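PDB 5V8C: transcriptional regulator from Actinomyces oris, which probably acts as a LytR-Cps2A-Psr family phosphotransferase that mediates glycosylation of a cell wall-anchored surface protein. Local coordinates for residues A19-L24 with P108-V113; G64-N69 with T253-P258. One frame throughout, in Å; residues are numbered along the deposited sequence.

Contact 1: residues A19-L24 with P108-V113; sequences AGETWL and PTTHLV
Trp23 and His111 meet ring on ring in an offset stack, the imidazole lying against the six-membered ring of the indole with centroids 4.4 Å apart and planes inclined by 30°. The His111 CB methylene sits over the centre of that same ring in a CH-pi contact. With CG anti to the carbonyl carbon (chi1 -57°), the His111 imidazole extends from over the six-membered ring toward the NE1 side of the indole, its CD2 3.5 Å from Trp23 CE2. Val113 CG2 abuts the indole at its edge, 3.5 Å from Trp23 CE3.

Backbone bonds join the two segments as neighbouring parallel strands, 23-28 and 111-115, inside the mixed sheet of the LytR-Cps2A-Psr domain. Leu24 bonds through both its N and its O: N donates to His111 O, and O accepts Val113 N at 2.9 Å. Where the strands begin, Thr22 O takes Thr110 N at 2.8 Å and, more weakly, His111 N.

Among the polar side chains, Glu21 serves both rings. Its OE2 receives Trp23 NE1 at 2.8 Å in a nearly straight bond (176°), fixing the indole's rotation, whereas OE1 gets only a weak bond from His111 NE2. Thr110 OG1 donates to Gly20 O.

On the face bearing Leu24 and Leu112 the two side chains run alongside each other, CD2 of Leu24 lying 3.8 Å from CD1 of Leu112; helix 94-105 meets both here.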
# COMPACT_ATOMS: atom_id res chain seq x y z
N ALA A 19 19.73 1.95 -2.17
CA ALA A 19 18.44 2.61 -2.02
C ALA A 19 18.34 3.75 -3.02
O ALA A 19 18.92 4.82 -2.82
CB ALA A 19 18.26 3.13 -0.59
N GLY A 20 17.68 3.47 -4.14
CA GLY A 20 17.51 4.43 -5.22
C GLY A 20 16.18 5.16 -5.11
O GLY A 20 15.93 5.83 -4.10
N GLU A 21 15.33 5.01 -6.13
CA GLU A 21 14.01 5.63 -6.12
C GLU A 21 13.04 4.77 -5.31
O GLU A 21 12.83 3.59 -5.63
CB GLU A 21 13.51 5.86 -7.54
CG GLU A 21 12.27 6.73 -7.62
CD GLU A 21 11.93 7.22 -9.01
OE1 GLU A 21 12.58 8.19 -9.47
OE2 GLU A 21 11.00 6.65 -9.63
N THR A 22 12.51 5.32 -4.21
CA THR A 22 11.54 4.59 -3.41
C THR A 22 10.32 5.48 -3.11
O THR A 22 10.42 6.52 -2.45
CB THR A 22 12.18 3.88 -2.19
OG1 THR A 22 11.21 3.71 -1.14
CG2 THR A 22 13.43 4.55 -1.68
N TRP A 23 9.18 5.10 -3.71
CA TRP A 23 7.89 5.75 -3.59
C TRP A 23 7.16 5.18 -2.39
O TRP A 23 7.17 3.96 -2.17
CB TRP A 23 7.05 5.50 -4.86
CG TRP A 23 7.56 6.19 -6.08
CD1 TRP A 23 8.69 5.89 -6.79
CD2 TRP A 23 6.96 7.31 -6.75
NE1 TRP A 23 8.83 6.75 -7.85
CE2 TRP A 23 7.79 7.64 -7.84
CE3 TRP A 23 5.78 8.06 -6.54
CZ2 TRP A 23 7.48 8.69 -8.72
CZ3 TRP A 23 5.53 9.14 -7.36
CH2 TRP A 23 6.37 9.45 -8.43
N LEU A 24 6.54 6.05 -1.59
CA LEU A 24 5.76 5.60 -0.46
C LEU A 24 4.31 5.87 -0.82
O LEU A 24 3.94 7.01 -1.12
CB LEU A 24 6.18 6.33 0.83
CG LEU A 24 5.38 6.00 2.11
CD1 LEU A 24 5.40 4.49 2.42
CD2 LEU A 24 5.90 6.79 3.29
N PRO A 108 14.55 5.12 3.02
CA PRO A 108 14.56 6.56 2.69
C PRO A 108 13.62 6.87 1.52
O PRO A 108 13.90 6.54 0.37
CB PRO A 108 16.05 6.83 2.35
CG PRO A 108 16.71 5.46 2.25
CD PRO A 108 15.63 4.42 2.31
N THR A 109 12.48 7.49 1.84
CA THR A 109 11.45 7.85 0.88
C THR A 109 11.93 8.96 -0.08
O THR A 109 12.35 10.03 0.35
CB THR A 109 10.15 8.18 1.62
OG1 THR A 109 9.73 7.00 2.30
CG2 THR A 109 9.04 8.65 0.70
N THR A 110 11.85 8.69 -1.38
CA THR A 110 12.24 9.59 -2.46
C THR A 110 11.02 10.39 -2.96
O THR A 110 11.13 11.58 -3.23
CB THR A 110 12.97 8.77 -3.54
OG1 THR A 110 14.24 8.37 -3.02
CG2 THR A 110 13.18 9.53 -4.84
N HIS A 111 9.84 9.73 -3.03
CA HIS A 111 8.59 10.34 -3.48
C HIS A 111 7.42 9.90 -2.60
O HIS A 111 7.49 8.85 -1.96
CB HIS A 111 8.32 9.96 -4.95
CG HIS A 111 9.41 10.35 -5.88
ND1 HIS A 111 9.61 11.66 -6.26
CD2 HIS A 111 10.34 9.57 -6.50
CE1 HIS A 111 10.63 11.64 -7.10
NE2 HIS A 111 11.11 10.41 -7.26
N LEU A 112 6.33 10.68 -2.57
CA LEU A 112 5.19 10.35 -1.73
C LEU A 112 3.86 10.53 -2.43
O LEU A 112 3.57 11.62 -2.96
CB LEU A 112 5.21 11.14 -0.40
CG LEU A 112 4.00 10.86 0.53
CD1 LEU A 112 4.19 9.60 1.36
CD2 LEU A 112 3.69 12.05 1.41
N VAL A 113 3.02 9.47 -2.39
CA VAL A 113 1.66 9.44 -2.92
C VAL A 113 0.70 9.10 -1.77
O VAL A 113 0.92 8.12 -1.04
CB VAL A 113 1.47 8.48 -4.13
CG1 VAL A 113 0.13 8.71 -4.81
CG2 VAL A 113 2.61 8.64 -5.13

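Contact 2: residues G64-N69 with T253-P258; sequences GVTIIN and TIIDLP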
# COMPACT_ATOMS: atom_id res chain seq x y z
N GLY A 64 13.46 -4.68 -12.65
CA GLY A 64 12.03 -4.54 -12.88
C GLY A 64 11.37 -3.60 -11.90
O GLY A 64 11.83 -2.48 -11.71
N VAL A 65 10.27 -4.04 -11.28
CA VAL A 65 9.52 -3.26 -10.28
C VAL A 65 9.08 -4.20 -9.16
O VAL A 65 8.49 -5.23 -9.44
CB VAL A 65 8.32 -2.46 -10.89
CG1 VAL A 65 7.38 -1.94 -9.79
CG2 VAL A 65 8.80 -1.30 -11.77
N THR A 66 9.39 -3.83 -7.91
CA THR A 66 9.01 -4.58 -6.73
C THR A 66 8.16 -3.71 -5.81
O THR A 66 8.48 -2.54 -5.60
CB THR A 66 10.25 -5.19 -6.03
OG1 THR A 66 10.79 -6.21 -6.87
CG2 THR A 66 9.94 -5.80 -4.67
N ILE A 67 7.07 -4.27 -5.31
CA ILE A 67 6.19 -3.60 -4.37
C ILE A 67 6.22 -4.39 -3.07
O ILE A 67 5.99 -5.59 -3.07
CB ILE A 67 4.76 -3.44 -4.96
CG1 ILE A 67 4.77 -2.45 -6.14
CG2 ILE A 67 3.75 -3.02 -3.88
CD1 ILE A 67 3.60 -2.59 -7.07
N ILE A 68 6.62 -3.72 -1.98
CA ILE A 68 6.70 -4.31 -0.65
C ILE A 68 5.57 -3.75 0.19
O ILE A 68 5.51 -2.55 0.43
CB ILE A 68 8.10 -4.17 0.01
CG1 ILE A 68 9.15 -4.95 -0.80
CG2 ILE A 68 8.08 -4.67 1.46
CD1 ILE A 68 10.51 -4.41 -0.79
N ASN A 69 4.61 -4.63 0.52
CA ASN A 69 3.44 -4.24 1.30
C ASN A 69 3.80 -4.33 2.77
O ASN A 69 4.21 -5.40 3.25
CB ASN A 69 2.24 -5.14 0.91
CG ASN A 69 0.94 -4.84 1.62
OD1 ASN A 69 0.60 -3.70 1.94
ND2 ASN A 69 0.14 -5.88 1.83
N THR A 253 6.66 -7.56 -9.24
CA THR A 253 6.45 -8.46 -8.11
C THR A 253 5.91 -7.75 -6.90
O THR A 253 6.31 -6.62 -6.62
CB THR A 253 7.76 -9.23 -7.76
OG1 THR A 253 8.70 -8.33 -7.18
CG2 THR A 253 8.39 -9.94 -8.96
N ILE A 254 5.00 -8.42 -6.17
CA ILE A 254 4.40 -7.90 -4.94
C ILE A 254 4.69 -8.86 -3.81
O ILE A 254 4.31 -10.03 -3.87
CB ILE A 254 2.88 -7.60 -5.07
CG1 ILE A 254 2.63 -6.47 -6.07
CG2 ILE A 254 2.28 -7.25 -3.70
CD1 ILE A 254 1.38 -6.62 -6.88
N ILE A 255 5.34 -8.36 -2.76
CA ILE A 255 5.71 -9.16 -1.61
C ILE A 255 5.28 -8.48 -0.31
O ILE A 255 5.35 -7.26 -0.18
CB ILE A 255 7.21 -9.61 -1.61
CG1 ILE A 255 7.77 -9.78 -0.18
CG2 ILE A 255 8.11 -8.70 -2.47
CD1 ILE A 255 8.89 -10.87 -0.00
N ASP A 256 4.76 -9.30 0.61
CA ASP A 256 4.40 -8.92 1.97
C ASP A 256 5.63 -9.08 2.84
O ASP A 256 6.36 -10.07 2.71
CB ASP A 256 3.26 -9.80 2.48
CG ASP A 256 1.93 -9.36 1.92
OD1 ASP A 256 1.56 -9.82 0.82
OD2 ASP A 256 1.29 -8.46 2.54
N LEU A 257 5.90 -8.07 3.68
CA LEU A 257 7.01 -8.06 4.62
C LEU A 257 6.91 -9.31 5.51
O LEU A 257 5.86 -9.53 6.14
CB LEU A 257 6.89 -6.78 5.48
CG LEU A 257 8.15 -6.00 5.90
CD1 LEU A 257 8.29 -5.97 7.39
CD2 LEU A 257 9.40 -6.45 5.18
N PRO A 258 7.90 -10.22 5.49
CA PRO A 258 7.77 -11.45 6.28
C PRO A 258 7.95 -11.28 7.79
O PRO A 258 9.06 -11.42 8.31
CB PRO A 258 8.82 -12.39 5.66
CG PRO A 258 9.83 -11.48 5.07
CD PRO A 258 9.18 -10.16 4.76
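Asn69 and Asp256 stand side by side at the end of the strand pairing, and the asparagine can be traced outward. Its CB lies 3.9 Å from Ile255 O and 3.8 Å from Asp256 OD2; CG, anti to the backbone N (chi1 -179°), is likewise nearest Asp256 OD2. At the tip, ND2 donates to Asp256 OD2 at 2.9 Å. The bond is bent (136°) and arrives on the syn side but tilted out of the carboxylate plane, with the acceptor also off the amide plane, the two flat groups being turned 71° apart. ND2 also donates to Thr193 OG1 of helix 182-208, which packs on this face. A leucine in place of Asn69 would probably leave the Asp256 carboxylate and the Thr193 hydroxyl without this shared amide donor.

The strands that carry the pair, 65-70 and 252-256, run parallel, the latter forming an outer strand of the mixed sheet. Ile67 N donates to Thr253 O and Ile67 O accepts Ile255 N at 2.9 Å, while Asn69 N bonds to Ile255 O. Ile67 and Ile254 continue the asparagine's face, CB of Ile67 resting 3.9 Å from CG1 of Ile254. On the other face, the hydroxyls Thr66 OG1 and Thr253 OG1 approach to 3.0 Å.

Contacts 1 and 2 belong to the same mixed sheet, their centres 14 Å apart and their nearest atoms about 7 Å apart without touching. Strand 52-60 fills the interval: it runs antiparallel to both 23-28 and 65-70, so each parallel pair flanks it, and 252-256, one half of contact 2, is the outermost strand at that end of the sheet. Along the sequence the segments alternate, 64-69 falling between the two halves of contact 1. Helix 233-248 spans both, meeting Trp23 and Val65. The side chains of Val113 and Ile67 each come within about 4 Å of bound PE4, a polyether probably from the crystallisation liquor, consistent with a pocket that, as in this family, could take a lipid-linked substrate.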